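Local coordinates for protein xylose isomerase-like TIM barrel (Anabaena variabilis ATCC 29413, PDB 2QW5) that binds a zinc ion and D-xylose in the mouth of a TIM barrel and probably acts as a sugar or sugar phosphate isomerase or epimerase, at residues I13-F18 / S46-P51; T186-P191 / E220-E225; V214-H219 / Y245-P250; K299-D304 / Y311-D316. All blocks are in the same frame, centred on the assembly; numbering follows the deposited sequence.

Interaction 1 of 4, residues I13-F18 / S46-P51; sequences ISFFMF and SGFEFP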
# COMPACT_ATOMS: atom_id res chain seq x y z
N ILE A 13 26.78 -8.72 -20.90
CA ILE A 13 25.55 -9.16 -20.23
C ILE A 13 25.43 -8.55 -18.85
O ILE A 13 26.42 -8.41 -18.14
CB ILE A 13 25.43 -10.69 -20.20
CG1 ILE A 13 24.05 -11.11 -19.66
CG2 ILE A 13 26.63 -11.30 -19.45
CD1 ILE A 13 23.70 -12.59 -19.92
N SER A 14 24.21 -8.16 -18.47
CA SER A 14 23.95 -7.61 -17.15
C SER A 14 23.94 -8.66 -16.03
O SER A 14 23.35 -9.71 -16.17
CB SER A 14 22.57 -6.96 -17.12
OG SER A 14 22.30 -6.48 -15.82
N PHE A 15 24.52 -8.29 -14.88
CA PHE A 15 24.45 -9.11 -13.65
C PHE A 15 23.04 -9.14 -13.03
O PHE A 15 22.86 -9.84 -12.05
CB PHE A 15 25.56 -8.79 -12.61
CG PHE A 15 26.64 -9.82 -12.58
CD1 PHE A 15 27.34 -10.13 -13.75
CD2 PHE A 15 26.92 -10.52 -11.40
CE1 PHE A 15 28.33 -11.12 -13.75
CE2 PHE A 15 27.91 -11.53 -11.38
CZ PHE A 15 28.63 -11.81 -12.56
N PHE A 16 22.06 -8.39 -13.58
CA PHE A 16 20.63 -8.58 -13.18
C PHE A 16 20.05 -10.00 -13.44
O PHE A 16 18.92 -10.29 -13.04
CB PHE A 16 19.74 -7.53 -13.84
CG PHE A 16 19.98 -6.13 -13.36
CD1 PHE A 16 20.35 -5.84 -12.04
CD2 PHE A 16 19.73 -5.06 -14.21
CE1 PHE A 16 20.46 -4.54 -11.59
CE2 PHE A 16 19.88 -3.75 -13.75
CZ PHE A 16 20.23 -3.50 -12.43
N MSE A 17 20.79 -10.84 -14.19
CA MSE A 17 20.47 -12.25 -14.33
C MSE A 17 20.63 -12.93 -12.95
O MSE A 17 20.00 -13.96 -12.70
CB MSE A 17 21.42 -12.92 -15.32
CG MSE A 17 21.18 -14.45 -15.58
SE MSE A 17 19.43 -14.73 -16.31
CE MSE A 17 19.88 -14.53 -18.12
N PHE A 18 21.47 -12.36 -12.07
CA PHE A 18 21.80 -12.94 -10.76
C PHE A 18 21.51 -12.11 -9.52
O PHE A 18 21.16 -12.67 -8.47
CB PHE A 18 23.31 -13.26 -10.72
CG PHE A 18 23.83 -13.96 -11.93
CD1 PHE A 18 23.48 -15.27 -12.20
CD2 PHE A 18 24.68 -13.31 -12.82
CE1 PHE A 18 23.96 -15.92 -13.34
CE2 PHE A 18 25.15 -13.95 -13.96
CZ PHE A 18 24.80 -15.27 -14.22
N SER A 46 32.10 -10.59 -23.61
CA SER A 46 33.38 -9.91 -23.38
C SER A 46 33.33 -8.82 -22.29
O SER A 46 34.37 -8.23 -21.92
CB SER A 46 33.87 -9.32 -24.68
OG SER A 46 32.98 -8.33 -25.10
N GLY A 47 32.15 -8.57 -21.75
CA GLY A 47 32.02 -7.63 -20.64
C GLY A 47 30.72 -7.81 -19.87
O GLY A 47 29.82 -8.51 -20.31
N PHE A 48 30.65 -7.15 -18.72
CA PHE A 48 29.51 -7.34 -17.76
C PHE A 48 29.03 -6.05 -17.17
O PHE A 48 29.85 -5.19 -16.96
CB PHE A 48 29.96 -8.32 -16.68
CG PHE A 48 30.42 -9.61 -17.26
CD1 PHE A 48 29.51 -10.63 -17.54
CD2 PHE A 48 31.72 -9.76 -17.68
CE1 PHE A 48 29.93 -11.82 -18.17
CE2 PHE A 48 32.16 -10.93 -18.34
CZ PHE A 48 31.26 -11.96 -18.58
N GLU A 49 27.72 -5.90 -16.96
CA GLU A 49 27.19 -4.69 -16.32
C GLU A 49 27.02 -5.07 -14.87
O GLU A 49 26.30 -6.02 -14.56
CB GLU A 49 25.82 -4.20 -16.80
CG GLU A 49 25.54 -4.18 -18.24
CD GLU A 49 24.26 -3.34 -18.54
OE1 GLU A 49 23.37 -3.15 -17.65
OE2 GLU A 49 24.18 -2.88 -19.67
N PHE A 50 27.65 -4.31 -14.01
CA PHE A 50 27.57 -4.46 -12.56
C PHE A 50 26.68 -3.39 -11.99
O PHE A 50 27.00 -2.20 -12.14
CB PHE A 50 28.97 -4.28 -11.97
CG PHE A 50 29.84 -5.51 -12.01
CD1 PHE A 50 29.54 -6.66 -12.77
CD2 PHE A 50 31.07 -5.46 -11.34
CE1 PHE A 50 30.40 -7.77 -12.75
CE2 PHE A 50 31.93 -6.54 -11.35
CZ PHE A 50 31.60 -7.69 -12.05
N PRO A 51 25.53 -3.79 -11.38
CA PRO A 51 24.78 -2.79 -10.62
C PRO A 51 25.57 -2.40 -9.38
O PRO A 51 26.20 -3.25 -8.77
CB PRO A 51 23.48 -3.52 -10.23
CG PRO A 51 23.83 -4.99 -10.25
CD PRO A 51 24.84 -5.10 -11.37
O HOH W 1 22.86 -4.01 -15.07

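Interaction 2 of 4, residues T186-P191 / E220-E225; sequences THWETP and EILDGE. With XLS (D-xylose), chain C.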
# COMPACT_ATOMS: atom_id res chain seq x y z
N THR A 186 10.56 2.95 -18.94
CA THR A 186 9.12 2.89 -19.08
C THR A 186 8.36 3.46 -17.90
O THR A 186 8.80 3.35 -16.76
CB THR A 186 8.61 1.44 -19.33
OG1 THR A 186 7.18 1.46 -19.47
CG2 THR A 186 8.97 0.46 -18.20
N HIS A 187 7.23 4.10 -18.21
CA HIS A 187 6.26 4.60 -17.22
C HIS A 187 5.83 3.52 -16.20
O HIS A 187 5.46 3.85 -15.09
CB HIS A 187 4.99 5.10 -17.92
CG HIS A 187 4.19 4.01 -18.58
ND1 HIS A 187 3.10 3.42 -17.97
CD2 HIS A 187 4.37 3.35 -19.74
CE1 HIS A 187 2.63 2.48 -18.76
NE2 HIS A 187 3.38 2.41 -19.84
N TRP A 188 5.84 2.25 -16.61
CA TRP A 188 5.55 1.16 -15.70
C TRP A 188 6.49 1.09 -14.51
O TRP A 188 6.06 0.64 -13.44
CB TRP A 188 5.53 -0.20 -16.41
CG TRP A 188 4.27 -0.48 -17.16
CD1 TRP A 188 4.14 -0.58 -18.49
CD2 TRP A 188 2.95 -0.68 -16.61
NE1 TRP A 188 2.84 -0.85 -18.82
CE2 TRP A 188 2.09 -0.95 -17.68
CE3 TRP A 188 2.42 -0.69 -15.32
CZ2 TRP A 188 0.72 -1.19 -17.51
CZ3 TRP A 188 1.06 -0.98 -15.14
CH2 TRP A 188 0.23 -1.20 -16.25
N GLU A 189 7.75 1.51 -14.69
CA GLU A 189 8.76 1.47 -13.64
C GLU A 189 9.13 2.77 -12.96
O GLU A 189 9.59 2.70 -11.86
CB GLU A 189 10.07 0.89 -14.19
CG GLU A 189 9.99 -0.50 -14.74
CD GLU A 189 11.32 -0.97 -15.28
OE1 GLU A 189 12.36 -0.74 -14.64
OE2 GLU A 189 11.31 -1.62 -16.32
N THR A 190 8.91 3.94 -13.57
CA THR A 190 9.42 5.17 -12.96
C THR A 190 8.67 6.36 -13.55
O THR A 190 8.16 6.21 -14.63
CB THR A 190 10.98 5.25 -13.21
OG1 THR A 190 11.59 6.07 -12.21
CG2 THR A 190 11.33 5.69 -14.62
N PRO A 191 8.56 7.50 -12.83
CA PRO A 191 7.78 8.66 -13.34
C PRO A 191 8.35 9.40 -14.54
O PRO A 191 7.57 10.00 -15.31
CB PRO A 191 7.68 9.57 -12.13
CG PRO A 191 8.89 9.24 -11.35
CD PRO A 191 9.04 7.77 -11.46
N GLU A 220 12.35 1.47 -25.16
CA GLU A 220 12.00 2.14 -26.44
C GLU A 220 10.67 1.62 -27.00
O GLU A 220 9.78 2.39 -27.36
CB GLU A 220 13.11 2.00 -27.48
CG GLU A 220 12.84 2.72 -28.83
CD GLU A 220 12.55 4.19 -28.66
OE1 GLU A 220 13.19 4.80 -27.77
OE2 GLU A 220 11.71 4.73 -29.41
N ILE A 221 10.51 0.30 -26.98
CA ILE A 221 9.29 -0.33 -27.47
C ILE A 221 8.09 -0.00 -26.59
O ILE A 221 7.02 0.31 -27.14
CB ILE A 221 9.46 -1.84 -27.58
CG1 ILE A 221 10.37 -2.24 -28.75
CG2 ILE A 221 8.06 -2.52 -27.87
CD1 ILE A 221 11.44 -1.19 -29.35
N LEU A 222 8.24 -0.09 -25.26
CA LEU A 222 7.12 0.16 -24.33
C LEU A 222 6.59 1.57 -24.38
O LEU A 222 5.38 1.75 -24.23
CB LEU A 222 7.42 -0.23 -22.87
CG LEU A 222 6.97 -1.66 -22.48
CD1 LEU A 222 7.58 -2.71 -23.43
CD2 LEU A 222 7.23 -2.00 -20.98
N ASP A 223 7.47 2.56 -24.53
CA ASP A 223 7.06 3.99 -24.50
C ASP A 223 7.39 4.87 -25.70
O ASP A 223 6.86 6.00 -25.79
CB ASP A 223 7.67 4.69 -23.25
CG ASP A 223 7.11 4.17 -21.95
OD1 ASP A 223 6.95 2.93 -21.81
OD2 ASP A 223 6.82 5.00 -21.05
N GLY A 224 8.23 4.39 -26.61
CA GLY A 224 8.71 5.21 -27.72
C GLY A 224 7.71 5.48 -28.82
O GLY A 224 6.63 4.91 -28.88
N GLU A 225 8.14 6.31 -29.75
CA GLU A 225 7.28 6.87 -30.77
C GLU A 225 7.29 6.21 -32.14
O GLU A 225 6.69 6.73 -33.10
CB GLU A 225 7.61 8.38 -30.85
CG GLU A 225 7.30 9.07 -29.53
CD GLU A 225 7.65 10.54 -29.49
OE1 GLU A 225 8.85 10.88 -29.50
OE2 GLU A 225 6.71 11.36 -29.36
C1 XLS C . 15.82 -0.91 -14.75
C2 XLS C . 16.76 0.07 -14.06
C3 XLS C . 16.88 -0.15 -12.51
C4 XLS C . 18.27 0.08 -11.96
O1 XLS C . 14.96 -0.61 -15.86
O2 XLS C . 18.02 0.13 -14.72
O3 XLS C . 16.49 -1.40 -11.95
O4 XLS C . 18.73 1.32 -12.42
O HOH W 2 3.99 0.70 -21.87

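Interaction 3 of 4, residues V214-H219 / Y245-P250; sequences VIDSAH and YVQVSP. With ZN (zinc ion), chain D.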
# COMPACT_ATOMS: atom_id res chain seq x y z
N VAL A 214 21.72 6.05 -22.78
CA VAL A 214 21.68 4.64 -23.12
C VAL A 214 20.28 4.46 -23.74
O VAL A 214 19.30 5.00 -23.21
CB VAL A 214 21.88 3.68 -21.94
CG1 VAL A 214 21.03 4.09 -20.70
CG2 VAL A 214 21.61 2.26 -22.41
N ILE A 215 20.20 3.76 -24.88
CA ILE A 215 18.94 3.36 -25.48
C ILE A 215 18.81 1.87 -25.21
O ILE A 215 19.67 1.10 -25.63
CB ILE A 215 18.86 3.64 -27.00
CG1 ILE A 215 19.14 5.12 -27.33
CG2 ILE A 215 17.46 3.22 -27.53
CD1 ILE A 215 19.23 5.36 -28.80
N ASP A 216 17.75 1.50 -24.48
CA ASP A 216 17.40 0.12 -24.10
C ASP A 216 16.15 -0.20 -24.92
O ASP A 216 15.14 0.55 -24.83
CB ASP A 216 17.13 0.09 -22.61
CG ASP A 216 16.55 -1.25 -22.10
OD1 ASP A 216 15.61 -1.80 -22.70
OD2 ASP A 216 16.99 -1.69 -21.03
N SER A 217 16.20 -1.28 -25.71
CA SER A 217 15.11 -1.67 -26.61
C SER A 217 13.77 -1.94 -25.91
O SER A 217 12.72 -1.59 -26.46
CB SER A 217 15.51 -2.88 -27.45
OG SER A 217 15.78 -4.03 -26.62
N ALA A 218 13.80 -2.54 -24.70
CA ALA A 218 12.56 -2.78 -23.91
C ALA A 218 11.84 -1.46 -23.59
O ALA A 218 10.63 -1.35 -23.83
CB ALA A 218 12.87 -3.52 -22.61
N HIS A 219 12.60 -0.47 -23.12
CA HIS A 219 12.03 0.88 -22.83
C HIS A 219 11.61 1.62 -24.07
O HIS A 219 10.56 2.31 -24.03
CB HIS A 219 12.93 1.73 -21.95
CG HIS A 219 13.30 1.08 -20.67
ND1 HIS A 219 12.37 0.51 -19.83
CD2 HIS A 219 14.50 0.91 -20.07
CE1 HIS A 219 12.99 -0.03 -18.79
NE2 HIS A 219 14.28 0.25 -18.88
N TYR A 245 25.72 4.33 -25.16
CA TYR A 245 25.52 2.90 -24.84
C TYR A 245 24.22 2.38 -25.39
O TYR A 245 23.31 3.15 -25.63
CB TYR A 245 25.52 2.78 -23.32
CG TYR A 245 25.74 1.41 -22.72
CD1 TYR A 245 26.85 0.61 -23.04
CD2 TYR A 245 24.91 0.96 -21.70
CE1 TYR A 245 27.09 -0.62 -22.36
CE2 TYR A 245 25.14 -0.27 -21.04
CZ TYR A 245 26.21 -1.04 -21.37
OH TYR A 245 26.38 -2.23 -20.73
N VAL A 246 24.12 1.06 -25.56
CA VAL A 246 22.93 0.41 -26.15
C VAL A 246 22.71 -0.92 -25.45
O VAL A 246 23.68 -1.67 -25.26
CB VAL A 246 23.10 0.16 -27.67
CG1 VAL A 246 21.94 -0.69 -28.23
CG2 VAL A 246 23.16 1.46 -28.45
N GLN A 247 21.45 -1.17 -25.05
CA GLN A 247 21.02 -2.40 -24.40
C GLN A 247 19.92 -3.10 -25.21
O GLN A 247 19.00 -2.46 -25.73
CB GLN A 247 20.52 -2.12 -23.01
CG GLN A 247 21.53 -1.59 -22.08
CD GLN A 247 20.94 -1.40 -20.72
OE1 GLN A 247 19.86 -0.84 -20.58
NE2 GLN A 247 21.62 -1.91 -19.70
N VAL A 248 20.06 -4.43 -25.35
CA VAL A 248 19.05 -5.25 -26.02
C VAL A 248 18.38 -6.03 -24.89
O VAL A 248 19.06 -6.71 -24.08
CB VAL A 248 19.60 -6.16 -27.15
CG1 VAL A 248 19.97 -5.26 -28.36
CG2 VAL A 248 20.78 -7.02 -26.67
N SER A 249 17.06 -5.92 -24.85
CA SER A 249 16.24 -6.51 -23.79
C SER A 249 14.84 -6.66 -24.34
O SER A 249 14.32 -5.70 -24.94
CB SER A 249 16.17 -5.56 -22.60
OG SER A 249 15.60 -6.19 -21.49
N PRO A 250 14.20 -7.83 -24.12
CA PRO A 250 12.87 -8.03 -24.68
C PRO A 250 11.83 -7.23 -23.87
O PRO A 250 12.13 -6.78 -22.77
CB PRO A 250 12.70 -9.54 -24.54
CG PRO A 250 13.40 -9.89 -23.34
CD PRO A 250 14.60 -8.98 -23.30
ZN ZN D . 18.03 -1.10 -19.07
O HOH W 3 16.59 -1.34 -17.65

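Interaction 4 of 4, residues K299-D304 / Y311-D316; sequences KFWIPD and YPNAYD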
# COMPACT_ATOMS: atom_id res chain seq x y z
N LYS A 299 11.39 -18.39 -12.84
CA LYS A 299 12.78 -18.01 -12.69
C LYS A 299 13.66 -18.87 -13.60
O LYS A 299 13.39 -20.06 -13.80
CB LYS A 299 13.23 -18.20 -11.23
CG LYS A 299 14.67 -17.74 -10.90
CD LYS A 299 15.00 -17.92 -9.44
CE LYS A 299 16.31 -17.26 -9.07
NZ LYS A 299 16.69 -17.54 -7.64
N PHE A 300 14.69 -18.24 -14.18
CA PHE A 300 15.74 -18.97 -14.91
C PHE A 300 16.69 -19.34 -13.77
O PHE A 300 17.52 -18.52 -13.33
CB PHE A 300 16.43 -18.13 -15.98
CG PHE A 300 15.48 -17.34 -16.83
CD1 PHE A 300 14.43 -17.97 -17.48
CD2 PHE A 300 15.67 -15.97 -17.02
CE1 PHE A 300 13.57 -17.28 -18.31
CE2 PHE A 300 14.81 -15.26 -17.86
CZ PHE A 300 13.74 -15.91 -18.49
N TRP A 301 16.53 -20.56 -13.26
CA TRP A 301 17.25 -20.98 -12.07
C TRP A 301 18.75 -20.88 -12.21
O TRP A 301 19.30 -21.19 -13.26
CB TRP A 301 16.83 -22.37 -11.58
CG TRP A 301 17.00 -23.45 -12.55
CD1 TRP A 301 16.11 -23.85 -13.46
CD2 TRP A 301 18.12 -24.36 -12.64
NE1 TRP A 301 16.60 -24.91 -14.17
CE2 TRP A 301 17.82 -25.27 -13.67
CE3 TRP A 301 19.34 -24.48 -11.96
CZ2 TRP A 301 18.69 -26.28 -14.06
CZ3 TRP A 301 20.22 -25.50 -12.35
CH2 TRP A 301 19.89 -26.39 -13.40
N ILE A 302 19.39 -20.43 -11.15
CA ILE A 302 20.82 -20.15 -11.15
C ILE A 302 21.56 -21.40 -10.67
O ILE A 302 21.40 -21.77 -9.51
CB ILE A 302 21.14 -18.93 -10.30
CG1 ILE A 302 20.39 -17.70 -10.83
CG2 ILE A 302 22.66 -18.65 -10.35
CD1 ILE A 302 20.25 -16.55 -9.77
N PRO A 303 22.36 -22.05 -11.56
CA PRO A 303 23.09 -23.25 -11.14
C PRO A 303 23.98 -23.01 -9.92
O PRO A 303 24.70 -22.01 -9.87
CB PRO A 303 23.92 -23.60 -12.38
CG PRO A 303 23.10 -23.11 -13.49
CD PRO A 303 22.65 -21.76 -12.97
N ASP A 304 23.83 -23.91 -8.94
CA ASP A 304 24.50 -23.91 -7.61
C ASP A 304 23.72 -23.15 -6.54
O ASP A 304 23.68 -23.62 -5.39
CB ASP A 304 26.01 -23.57 -7.65
CG ASP A 304 26.82 -24.67 -8.35
OD1 ASP A 304 26.77 -25.83 -7.88
OD2 ASP A 304 27.51 -24.37 -9.36
N TYR A 311 12.97 -26.54 -16.17
CA TYR A 311 12.86 -25.30 -16.96
C TYR A 311 14.25 -24.78 -17.33
O TYR A 311 15.25 -25.29 -16.83
CB TYR A 311 12.02 -24.28 -16.19
CG TYR A 311 10.66 -24.85 -15.83
CD1 TYR A 311 9.72 -25.09 -16.82
CD2 TYR A 311 10.33 -25.18 -14.51
CE1 TYR A 311 8.45 -25.64 -16.49
CE2 TYR A 311 9.09 -25.72 -14.17
CZ TYR A 311 8.15 -25.95 -15.17
OH TYR A 311 6.92 -26.48 -14.86
N PRO A 312 14.33 -23.84 -18.30
CA PRO A 312 15.64 -23.27 -18.64
C PRO A 312 16.33 -22.58 -17.45
O PRO A 312 15.65 -21.97 -16.60
CB PRO A 312 15.30 -22.27 -19.76
CG PRO A 312 14.06 -22.78 -20.34
CD PRO A 312 13.28 -23.28 -19.17
N ASN A 313 17.66 -22.76 -17.37
CA ASN A 313 18.49 -22.17 -16.32
C ASN A 313 19.04 -20.83 -16.81
O ASN A 313 18.88 -20.47 -17.98
CB ASN A 313 19.54 -23.15 -15.76
CG ASN A 313 20.74 -23.41 -16.66
OD1 ASN A 313 21.19 -22.58 -17.43
ND2 ASN A 313 21.30 -24.60 -16.49
N ALA A 314 19.68 -20.12 -15.90
CA ALA A 314 20.27 -18.80 -16.17
C ALA A 314 21.25 -18.79 -17.35
O ALA A 314 21.26 -17.88 -18.17
CB ALA A 314 20.95 -18.24 -14.89
N TYR A 315 22.07 -19.85 -17.45
CA TYR A 315 23.06 -19.97 -18.51
C TYR A 315 22.47 -20.32 -19.86
O TYR A 315 22.94 -19.83 -20.88
CB TYR A 315 24.16 -20.98 -18.11
CG TYR A 315 24.94 -20.59 -16.89
CD1 TYR A 315 25.38 -19.27 -16.70
CD2 TYR A 315 25.37 -21.54 -15.98
CE1 TYR A 315 26.11 -18.90 -15.60
CE2 TYR A 315 26.13 -21.19 -14.85
CZ TYR A 315 26.50 -19.87 -14.68
OH TYR A 315 27.25 -19.49 -13.61
N ASP A 316 21.44 -21.17 -19.85
CA ASP A 316 20.68 -21.48 -21.06
C ASP A 316 20.16 -20.19 -21.70
O ASP A 316 20.37 -19.96 -22.88
CB ASP A 316 19.49 -22.41 -20.76
CG ASP A 316 19.91 -23.75 -20.15
OD1 ASP A 316 21.01 -24.27 -20.46
OD2 ASP A 316 19.13 -24.29 -19.34
O HOH W 4 13.06 -21.15 -16.47

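Interaction 1 of 4, residues I13-F18 / S46-P51
Ile13 and Ser14 pair in parallel with Phe48 and Glu49, and three backbone bonds join the two strands: Ile13 N to Gly47 O, Glu49 N to Ile13 O and, last of them, Phe15 N to Glu49 O at 2.9 Å, where the first strand gives way to the 3-10 turn of residues 15-17. On the other side chains' face, Ile13 CG2 lies 3.5 Å from Phe48 CD1. The Phe15 ring is held from three directions. An edge of Phe50 comes over one face in a T-shaped pair (centroids of the Phe15 and Phe50 rings 5.3 Å apart, planes at 68°), Phe18 CD2 covers the opposite face, and Phe48 CD1 meets the ring edge. Phe16 CE1 rests 3.5 Å from Pro51 CB, the two side chains sliding past each other in opposite directions. On the side of Ser14 and Glu49, one water lies 2.6 Å from Ser14 OG and donates to Glu49 OE1 at 2.8 Å. With OG anti to the backbone N (chi1 177°), Ser14 also accepts from Phe16 N, an ST turn where the strand ends. Glu49 OE2 is hydrogen-bonded to Tyr245 OH and to NE2 of Gln247, a zinc ligand, which puts the carboxylate in the second shell. Helix 27-42, which links the two strands as a beta-alpha-beta unit, packs on Phe15 and Phe48; Val280 bonds to Ser14, and strand 83-87 continues the barrel.

Interaction 2 of 4, residues T186-P191 / E220-E225
The loop that carries Glu189 into the D-xylose pocket is fastened at its base, through Thr186 and His187, to the end of helix 217-223 by the carboxylate of Asp223. Both oxygens take part: Asp223 OD1 accepts from Thr186 OG1 at 2.8 Å, and Asp223 OD2 accepts from His187 N at 3.0 Å in a nearly straight bond (166°). Each donor arrives on the syn side, somewhat out of the carboxylate plane, and the two bonds together limit rotation of the group. Thr186 OG1 also accepts from Trp188 N at 3.3 Å, an ST turn. The imidazole stands with His187 CD2 at its edge 3.2 Å from Asp223 OD2, the ring and carboxylate planes 40° apart; chi1 of 67° places CG between the backbone N and carbonyl carbon and so brings that edge to the acid. A water 2.7 Å from His187 NE2 donates to Leu222 O, and ND1 bonds to the Arg294 carbonyl of the second subunit. Leu222 CD2 fills in beside Thr186 and Trp188. Farther along, Glu189 OE1 lies 2.9 Å from O1 of the xylose and is bonded to Tyr134. Trp188 stacks on Trp188 of the second subunit, placing the contact at a subunit interface, next to the residue that reaches the xylose. The Asp223 bonds tie the loop between strand 179-182 and helix 196-203 to helix 217-223, whose His219 packs against Thr186 and Glu189.

Interaction 3 of 4, residues V214-H219 / Y245-P250
Asp216 and Gln247, paired in register on adjacent parallel strands, reach from the same face of the sheet to one zinc ion. The zinc is bound by Asp216 OD2 at 2.3 Å and Gln247 OE1 at 2.4 Å, with the carboxylate and amide planes turned 80° apart; the two oxygens lie close because both bind the metal. The aspartate swings CG anti to its own nitrogen (chi1 172°), whereas the glutamine chain runs extended to the zinc, and the two side chains cross obliquely. Asp216 OD1 works at the same time as the N-cap of helix 217-223, taking weak bonds from Ala218 N and His219 N. The amide nitrogen of Gln247 is turned to Glu49, consistent with OE1 facing the zinc. A water 2.0 Å from the zinc and 3.1 Å from His219 NE2 links the metal to the helix, and Glu183 and Glu281 complete the coordination. Next along the same face, Val214 CG2 lies 3.6 Å from Tyr245 CD2. Ser217 OG sits between its backbone N and carbonyl carbon (chi1 62°) and donates to Ser249 O at 2.8 Å. Without the hydroxyl, as with an alanine in place of Ser217, Ser249 O would probably lose its side-chain donor and the helix start its tie to the loop. Ala218 CB packs against the same loop at Pro250 O. Strand 179-182 flanks this pair on the Val214 side and strand 278-280 on the Val246 side, while helix 263-273 covers Ile215 and Val246 from outside the barrel.

Interaction 4 of 4, residues K299-D304 / Y311-D316
Trp301 lays its indole against Asn313, the residue that caps helix 314-332. From CB the side chain sets off between the backbone N and carbonyl carbon (chi1 58°), which brings the ring against residues 311-313. CG and CD2 have Asn313 CB over their face, with Trp301 CE3 and CZ3 farther out at 4.0 and 4.2 Å from Asn313 CB. Trp301 CD1 comes to 3.7 Å from Pro312 O. Trp301 NE1 donates to Tyr311 O at 3.0 Å, the acceptor tilted 18° from the ring plane and the N-H arriving above the carbonyl plane. Trp301 CE2 lies 3.4 Å from Asn313 CB, which rests over the six-membered ring in a CH-pi contact, 3.6 Å from its centroid. At the far end CZ2 and CH2 face Asn313 ND2, whose amide plane stands almost perpendicular to the indole. A leucine in place of Trp301 would probably leave Tyr311 O without its indole donor and uncover one side of the capping asparagine. The backbone adds a second bond, Ala314 N to Trp301 O at 2.9 Å. Asn313 OD1 accepts from Asp316 N, and Asp316 OD2 from Asn313 N, a capping box. Pro303 CG packs 3.7 Å from Tyr315 CD2, while a water bridges Lys299 O and Pro312 O. Lys299 itself turns to Asp306 in a salt bridge. The two segments are joined by a short loop leading into helix 314-332, with Phe300 lying on Ile317 of that helix, and Ile302 and Tyr315 reaching His36 and Lys39 of helix 27-42.

In the fold
Interactions 1 and 3 are buried pairings of neighbouring strands in the same barrel sheet, and they meet directly through a second-shell carboxylate of the zinc site. Aromatic packing dominates interaction 1, metal coordination interaction 3. Interaction 2 is also buried but joins loop to helix end through a carboxylate; it shares helix 217-223 with interaction 3, and their segments alternate along the chain. The centre of interaction 4 is about 22 Å from the centre of the chain; this contact is partly exposed and mixes helix capping with indole and proline packing. It reaches the barrel through interaction 1, where selenomethionine Met17 and Phe18 touch Phe300, Ile302 and Ala314.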